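Local coordinates for putative S-adenosylmethionine-dependent methyltransferase (Bacteroides thetaiotaomicron, PDB 1WYZ), which probably acts as an S-adenosylmethionine-dependent methyltransferase of the RsmI-like family, at residues Pro175-Asn178 and His179-Ile182. Numbering follows the deposited sequence.
Sequences PYRN and HKMI
The carbonyl oxygen of Arg177 accepts Met181 N at 3.1 Å, and that of Asn178 accepts Ile182 N at 3.2 Å. Both have the i to i+4 spacing of an alpha-helix, at the start of helix 178-188, and the latter is the straighter, with an N-H...O angle of 163°. Asn178 O also takes a weak second bond from Met181 N. Within this turn Asn178 sends its amide back to the preceding loop: ND2 donates to Pro175 O at 3.2 Å, the oxygen lying 29° out of the amide plane, a side-chain link from the helix start to the loop after strand 168-173. Arg177 and Lys180 run alongside each other in the same direction. With CG anti to its backbone N (chi1 -174°), Lys180 brings that carbon to 3.5 Å from Arg177 NH1, an oblique approach to the guanidinium. Within the helix, Ile182 CD1 sits over one face of the His179 ring, 4.0 Å from its plane and nearer the ring's margin than its centre. Asn178, Met181 and Ile182 meet Phe230 of strand 228-233, seating the turn against the mixed sheet. Arg177 NH1 and Lys180 NZ remain 4.8 Å apart; these like charges may repel mildly, probably screened by solvent, and the weak, long ion pair of Lys180 with Asp184 may ease this.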
loop_
_atom_site.group_PDB
_atom_site.type_symbol
_atom_site.label_atom_id
_atom_site.label_comp_id
_atom_site.label_asym_id
_atom_site.label_seq_id
_atom_site.Cartn_x
_atom_site.Cartn_y
_atom_site.Cartn_z
ATOM N N PRO A 175 10.458 5.869 -16.987
ATOM C CA PRO A 175 11.918 5.768 -16.929
ATOM C C PRO A 175 12.741 6.896 -17.557
ATOM O O PRO A 175 13.566 7.512 -16.878
ATOM C CB PRO A 175 12.199 4.385 -17.540
ATOM C CG PRO A 175 10.967 4.091 -18.359
ATOM C CD PRO A 175 9.876 4.607 -17.469
ATOM N N TYR A 176 12.519 7.191 -18.831
ATOM C CA TYR A 176 13.293 8.245 -19.481
ATOM C C TYR A 176 13.087 9.645 -18.891
ATOM O O TYR A 176 14.051 10.391 -18.705
ATOM C CB TYR A 176 12.983 8.263 -20.980
ATOM C CG TYR A 176 14.218 8.269 -21.855
ATOM C CD1 TYR A 176 15.229 7.321 -21.680
ATOM C CD2 TYR A 176 14.371 9.211 -22.869
ATOM C CE1 TYR A 176 16.366 7.314 -22.501
ATOM C CE2 TYR A 176 15.504 9.209 -23.694
ATOM C CZ TYR A 176 16.495 8.260 -23.503
ATOM O OH TYR A 176 17.612 8.258 -24.310
ATOM N N ARG A 177 11.836 9.992 -18.597
ATOM C CA ARG A 177 11.481 11.305 -18.053
ATOM C C ARG A 177 11.984 11.632 -16.635
ATOM O O ARG A 177 11.799 12.754 -16.150
ATOM C CB ARG A 177 9.959 11.464 -18.088
ATOM C CG ARG A 177 9.395 12.093 -19.344
ATOM C CD ARG A 177 9.409 13.609 -19.231
ATOM N NE ARG A 177 8.809 14.260 -20.396
ATOM C CZ ARG A 177 8.647 15.575 -20.517
ATOM N NH1 ARG A 177 9.040 16.389 -19.545
ATOM N NH2 ARG A 177 8.095 16.078 -21.612
ATOM N N ASN A 178 12.623 10.667 -15.981
ATOM C CA ASN A 178 13.110 10.848 -14.613
ATOM C C ASN A 178 13.897 12.110 -14.294
ATOM O O ASN A 178 13.493 12.904 -13.444
ATOM C CB ASN A 178 13.945 9.640 -14.187
ATOM C CG ASN A 178 13.159 8.655 -13.355
ATOM O OD1 ASN A 178 12.526 9.027 -12.368
ATOM N ND2 ASN A 178 13.199 7.386 -13.746
ATOM N N HIS A 179 15.028 12.291 -14.963
ATOM C CA HIS A 179 15.855 13.449 -14.702
ATOM C C HIS A 179 15.154 14.762 -15.028
ATOM O O HIS A 179 15.410 15.781 -14.389
ATOM C CB HIS A 179 17.170 13.347 -15.472
ATOM C CG HIS A 179 18.374 13.657 -14.637
ATOM N ND1 HIS A 179 18.908 12.758 -13.737
ATOM C CD2 HIS A 179 19.113 14.787 -14.523
ATOM C CE1 HIS A 179 19.922 13.321 -13.105
ATOM N NE2 HIS A 179 20.067 14.552 -13.562
ATOM N N LYS A 180 14.267 14.746 -16.017
ATOM C CA LYS A 180 13.558 15.969 -16.370
ATOM C C LYS A 180 12.570 16.339 -15.266
ATOM O O LYS A 180 12.248 17.513 -15.073
ATOM C CB LYS A 180 12.823 15.809 -17.705
ATOM C CG LYS A 180 12.169 17.099 -18.210
ATOM C CD LYS A 180 13.202 18.192 -18.471
ATOM C CE LYS A 180 12.547 19.473 -18.971
ATOM N NZ LYS A 180 11.680 20.101 -17.937
HETATM N N MSE A 181 12.099 15.328 -14.540
HETATM C CA MSE A 181 11.158 15.550 -13.447
HETATM C C MSE A 181 11.864 16.189 -12.251
HETATM O O MSE A 181 11.411 17.218 -11.756
HETATM C CB MSE A 181 10.495 14.236 -13.024
HETATM C CG MSE A 181 9.579 14.366 -11.802
HETATM SE SE MSE A 181 7.912 15.338 -12.108
HETATM C CE MSE A 181 8.462 17.132 -11.684
ATOM N N ILE A 182 12.972 15.603 -11.794
ATOM C CA ILE A 182 13.677 16.189 -10.660
ATOM C C ILE A 182 13.998 17.654 -10.947
ATOM O O ILE A 182 13.926 18.501 -10.055
ATOM C CB ILE A 182 14.986 15.410 -10.300
ATOM C CG1 ILE A 182 15.898 15.285 -11.525
ATOM C CG2 ILE A 182 14.642 14.037 -9.729
ATOM C CD1 ILE A 182 16.800 16.480 -11.758
#